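Local coordinates for protein peptidyl-prolyl cis-trans isomerase (Hirschia baltica, PDB 5EX2) that probably catalyses the cis-trans isomerisation of peptide bonds preceding proline, as a periplasmic folding helper of the cyclophilin family, at residues A[30-44]-A[187-201]. Numbering follows the deposited sequence.
Sequences TTKGVVYIELAPEIA and SWGRMLEGLDVAKSL
V197, the one residue of helix 195-198 whose side chain reaches strand 33-39, can be followed outward from its backbone. Its CB lies 4.0 Å from V35 CG2. There the side chain forks: CG1, anti to the backbone N (chi1 169°), slides past T30 to within 3.5 Å of T30 OG1 and also meets G33 O, while CG2 rests against the carbonyl oxygens of K32 and V34. The compact fork of valine suits the site, its two methyls reaching all four residues without a long chain. At G33 a CB would be pressed against V197 CG2, and the backbone angles would also drive it into the K32 carbonyl. T30 OG1 is itself tied down, accepting from K32 N in an ST turn and donating to G33 O. A water donates to both K32 O and S200 OG, linking the turn to the end of the helical segment, and the K32 chain folds over S200 before its NZ pairs with D211.

Farther along, strands 33-39 and 187-191 are antiparallel neighbours in the eight-stranded cyclophilin barrel. E38 and R190 form a hydrogen-bonded pair, with E38 N to R190 O at 2.8 Å, and A40 N extends the pairing to W188 O. A classic beta bulge sets L192 and E193 both opposite Y36, whose N donates to E193 O; the bond from L192 N to Y36 O is weak.

On the I37 face, M191 CG is packed tightly on V35 CG1, 3.5 Å away. L39 CD2 meets the edge of the W188 indole at CZ3 (3.3 Å). G189, lacking a side chain, lets I37 CG2 and E38 O sit where a CB would clash. On the opposite face, beside E38, L192 CD2 lies 3.2 Å above the R190 guanidinium plane, offset toward its rim. Water joins R190 NH2 to E38 OE1; R190 NH2 also bonds S261 OG, and E38 OE2 forms a salt bridge with R18.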
# COMPACT_ATOMS: atom_id res chain seq x y z
N THR A 30 -14.49 -7.53 -0.00
CA THR A 30 -15.40 -6.69 0.76
C THR A 30 -16.79 -6.75 0.14
O THR A 30 -16.97 -7.24 -0.99
CB THR A 30 -14.95 -5.20 0.81
OG1 THR A 30 -15.38 -4.54 -0.39
CG2 THR A 30 -13.45 -5.07 0.97
N THR A 31 -17.77 -6.22 0.87
CA THR A 31 -19.11 -6.17 0.37
C THR A 31 -19.29 -5.13 -0.74
O THR A 31 -20.39 -4.98 -1.26
CB THR A 31 -20.11 -5.92 1.52
OG1 THR A 31 -19.62 -4.88 2.36
CG2 THR A 31 -20.28 -7.19 2.34
N LYS A 32 -18.22 -4.43 -1.12
CA LYS A 32 -18.24 -3.54 -2.28
C LYS A 32 -17.33 -4.04 -3.40
O LYS A 32 -17.18 -3.36 -4.42
CB LYS A 32 -17.83 -2.13 -1.87
CG LYS A 32 -18.93 -1.35 -1.15
CD LYS A 32 -20.03 -0.90 -2.10
CE LYS A 32 -21.11 -0.13 -1.37
NZ LYS A 32 -21.71 -0.94 -0.28
N GLY A 33 -16.75 -5.22 -3.22
CA GLY A 33 -15.85 -5.79 -4.20
C GLY A 33 -14.48 -6.10 -3.62
O GLY A 33 -14.23 -6.01 -2.40
N VAL A 34 -13.58 -6.50 -4.50
CA VAL A 34 -12.28 -7.01 -4.10
C VAL A 34 -11.21 -5.92 -4.13
O VAL A 34 -11.22 -5.03 -4.98
CB VAL A 34 -11.86 -8.20 -4.99
CG1 VAL A 34 -11.56 -7.76 -6.43
CG2 VAL A 34 -10.67 -8.93 -4.38
N VAL A 35 -10.30 -6.01 -3.16
CA VAL A 35 -9.16 -5.14 -3.03
C VAL A 35 -7.93 -6.04 -2.97
O VAL A 35 -7.84 -6.92 -2.11
CB VAL A 35 -9.25 -4.24 -1.77
CG1 VAL A 35 -8.06 -3.32 -1.69
CG2 VAL A 35 -10.56 -3.43 -1.76
N TYR A 36 -7.01 -5.85 -3.90
CA TYR A 36 -5.74 -6.57 -3.89
C TYR A 36 -4.68 -5.64 -3.35
O TYR A 36 -4.44 -4.58 -3.92
CB TYR A 36 -5.37 -7.05 -5.30
CG TYR A 36 -6.32 -8.07 -5.88
CD1 TYR A 36 -6.23 -9.40 -5.52
CD2 TYR A 36 -7.28 -7.70 -6.81
CE1 TYR A 36 -7.10 -10.33 -6.06
CE2 TYR A 36 -8.14 -8.63 -7.36
CZ TYR A 36 -8.04 -9.93 -6.97
OH TYR A 36 -8.91 -10.84 -7.54
N ILE A 37 -4.03 -6.05 -2.26
CA ILE A 37 -3.04 -5.21 -1.60
C ILE A 37 -1.66 -5.84 -1.73
O ILE A 37 -1.49 -7.02 -1.43
CB ILE A 37 -3.38 -5.03 -0.11
CG1 ILE A 37 -4.70 -4.29 0.03
CG2 ILE A 37 -2.26 -4.27 0.62
CD1 ILE A 37 -5.29 -4.32 1.42
N GLU A 38 -0.69 -5.06 -2.20
CA GLU A 38 0.70 -5.49 -2.14
C GLU A 38 1.33 -4.97 -0.86
O GLU A 38 1.32 -3.77 -0.57
CB GLU A 38 1.53 -5.03 -3.36
CG GLU A 38 2.90 -5.69 -3.34
CD GLU A 38 3.84 -5.29 -4.46
OE1 GLU A 38 3.52 -4.38 -5.25
OE2 GLU A 38 4.92 -5.91 -4.53
N LEU A 39 1.91 -5.89 -0.10
CA LEU A 39 2.66 -5.56 1.10
C LEU A 39 4.03 -5.00 0.73
O LEU A 39 4.63 -5.39 -0.28
CB LEU A 39 2.86 -6.80 1.95
CG LEU A 39 1.57 -7.52 2.31
CD1 LEU A 39 1.86 -8.84 3.02
CD2 LEU A 39 0.68 -6.61 3.16
N ALA A 40 4.55 -4.11 1.58
CA ALA A 40 5.82 -3.44 1.34
C ALA A 40 6.81 -3.72 2.47
O ALA A 40 6.99 -2.89 3.37
CB ALA A 40 5.59 -1.95 1.21
N PRO A 41 7.47 -4.89 2.43
CA PRO A 41 8.32 -5.28 3.56
C PRO A 41 9.51 -4.37 3.79
O PRO A 41 9.98 -4.26 4.92
CB PRO A 41 8.81 -6.68 3.18
CG PRO A 41 8.00 -7.13 2.05
CD PRO A 41 7.32 -5.96 1.43
N GLU A 42 10.00 -3.72 2.74
CA GLU A 42 11.16 -2.86 2.89
C GLU A 42 10.77 -1.54 3.57
O GLU A 42 11.63 -0.84 4.11
CB GLU A 42 11.79 -2.62 1.51
CG GLU A 42 12.28 -3.93 0.87
CD GLU A 42 12.95 -3.74 -0.48
OE1 GLU A 42 12.22 -3.69 -1.50
OE2 GLU A 42 14.19 -3.65 -0.53
N ILE A 43 9.48 -1.23 3.60
CA ILE A 43 8.98 0.02 4.15
C ILE A 43 8.54 -0.14 5.61
O ILE A 43 8.82 0.70 6.46
CB ILE A 43 7.83 0.56 3.28
CG1 ILE A 43 8.36 0.89 1.88
CG2 ILE A 43 7.19 1.78 3.94
CD1 ILE A 43 7.30 1.29 0.89
N ALA A 44 7.86 -1.25 5.90
CA ALA A 44 7.36 -1.50 7.24
C ALA A 44 7.41 -3.00 7.54
O ALA A 44 6.39 -3.67 7.54
CB ALA A 44 5.95 -0.96 7.38
N SER A 187 2.38 3.17 7.29
CA SER A 187 1.92 2.68 6.00
C SER A 187 2.69 1.41 5.64
O SER A 187 3.89 1.30 5.90
CB SER A 187 2.08 3.75 4.93
OG SER A 187 3.38 4.30 4.97
N TRP A 188 1.99 0.44 5.08
CA TRP A 188 2.58 -0.89 4.90
C TRP A 188 2.19 -1.59 3.62
O TRP A 188 2.72 -2.66 3.34
CB TRP A 188 2.20 -1.80 6.06
CG TRP A 188 0.73 -1.92 6.41
CD1 TRP A 188 0.07 -1.27 7.42
CD2 TRP A 188 -0.25 -2.79 5.80
NE1 TRP A 188 -1.25 -1.66 7.46
CE2 TRP A 188 -1.47 -2.59 6.48
CE3 TRP A 188 -0.22 -3.71 4.75
CZ2 TRP A 188 -2.64 -3.28 6.15
CZ3 TRP A 188 -1.39 -4.39 4.42
CH2 TRP A 188 -2.57 -4.16 5.11
N GLY A 189 1.30 -1.01 2.84
CA GLY A 189 0.89 -1.64 1.60
C GLY A 189 0.21 -0.67 0.67
O GLY A 189 0.08 0.51 0.96
N ARG A 190 -0.19 -1.20 -0.48
CA ARG A 190 -0.82 -0.42 -1.51
C ARG A 190 -1.85 -1.24 -2.25
O ARG A 190 -1.60 -2.39 -2.54
CB ARG A 190 0.25 0.10 -2.47
CG ARG A 190 -0.28 1.01 -3.49
CD ARG A 190 0.82 1.50 -4.37
NE ARG A 190 1.32 0.53 -5.33
CZ ARG A 190 0.75 0.27 -6.50
NH1 ARG A 190 -0.39 0.87 -6.83
NH2 ARG A 190 1.32 -0.57 -7.34
N MET A 191 -2.99 -0.62 -2.57
CA MET A 191 -4.06 -1.29 -3.33
C MET A 191 -3.72 -1.30 -4.80
O MET A 191 -3.85 -0.28 -5.48
CB MET A 191 -5.40 -0.59 -3.09
CG MET A 191 -5.84 -0.63 -1.63
SD MET A 191 -7.42 0.15 -1.31
CE MET A 191 -6.92 1.81 -0.91
N LEU A 192 -3.26 -2.45 -5.29
CA LEU A 192 -2.98 -2.63 -6.70
C LEU A 192 -4.23 -2.46 -7.54
O LEU A 192 -4.22 -1.85 -8.62
CB LEU A 192 -2.39 -4.01 -6.95
CG LEU A 192 -1.12 -4.35 -6.18
CD1 LEU A 192 -0.56 -5.67 -6.70
CD2 LEU A 192 -0.07 -3.25 -6.32
N GLU A 193 -5.32 -3.04 -7.04
CA GLU A 193 -6.64 -2.93 -7.62
C GLU A 193 -7.57 -2.79 -6.44
O GLU A 193 -7.31 -3.36 -5.38
CB GLU A 193 -7.00 -4.14 -8.49
CG GLU A 193 -6.44 -4.06 -9.91
CD GLU A 193 -6.92 -5.18 -10.82
OE1 GLU A 193 -7.88 -5.91 -10.46
OE2 GLU A 193 -6.34 -5.34 -11.92
N GLY A 194 -8.61 -1.99 -6.61
CA GLY A 194 -9.61 -1.82 -5.58
C GLY A 194 -9.65 -0.47 -4.89
O GLY A 194 -10.42 -0.29 -3.97
N LEU A 195 -8.84 0.49 -5.32
CA LEU A 195 -9.00 1.84 -4.80
C LEU A 195 -10.42 2.32 -5.02
O LEU A 195 -11.00 2.97 -4.14
CB LEU A 195 -8.01 2.80 -5.45
CG LEU A 195 -8.17 4.29 -5.09
CD1 LEU A 195 -8.14 4.52 -3.60
CD2 LEU A 195 -7.09 5.13 -5.75
N ASP A 196 -11.00 2.02 -6.18
CA ASP A 196 -12.37 2.43 -6.46
C ASP A 196 -13.34 1.74 -5.49
O ASP A 196 -14.31 2.35 -5.03
CB ASP A 196 -12.74 2.13 -7.92
CG ASP A 196 -12.58 0.65 -8.30
OD1 ASP A 196 -11.90 -0.12 -7.59
OD2 ASP A 196 -13.13 0.27 -9.36
N VAL A 197 -13.07 0.49 -5.17
CA VAL A 197 -13.86 -0.24 -4.18
C VAL A 197 -13.76 0.46 -2.82
O VAL A 197 -14.78 0.70 -2.15
CB VAL A 197 -13.40 -1.71 -4.06
CG1 VAL A 197 -14.02 -2.40 -2.86
CG2 VAL A 197 -13.75 -2.46 -5.33
N ALA A 198 -12.54 0.81 -2.40
CA ALA A 198 -12.33 1.49 -1.12
C ALA A 198 -13.11 2.80 -1.08
O ALA A 198 -13.66 3.18 -0.04
CB ALA A 198 -10.84 1.74 -0.89
N LYS A 199 -13.10 3.53 -2.19
CA LYS A 199 -13.81 4.80 -2.29
C LYS A 199 -15.32 4.63 -2.29
O LYS A 199 -16.04 5.61 -2.18
CB LYS A 199 -13.38 5.57 -3.54
CG LYS A 199 -11.99 6.12 -3.50
CD LYS A 199 -11.76 6.87 -4.82
CE LYS A 199 -10.46 7.61 -4.91
NZ LYS A 199 -10.33 8.18 -6.29
N SER A 200 -15.81 3.41 -2.44
CA SER A 200 -17.25 3.16 -2.47
C SER A 200 -17.77 2.63 -1.13
O SER A 200 -18.98 2.47 -0.97
CB SER A 200 -17.62 2.18 -3.59
OG SER A 200 -17.24 0.85 -3.28
N LEU A 201 -16.88 2.30 -0.20
CA LEU A 201 -17.32 1.79 1.10
C LEU A 201 -18.19 2.84 1.79
O LEU A 201 -17.93 4.04 1.69
CB LEU A 201 -16.12 1.40 1.96
CG LEU A 201 -15.27 0.25 1.40
CD1 LEU A 201 -13.97 0.11 2.12
CD2 LEU A 201 -16.03 -1.06 1.49
O HOH W 1 -17.61 -0.87 -5.37
O HOH W 2 3.51 -1.58 -5.67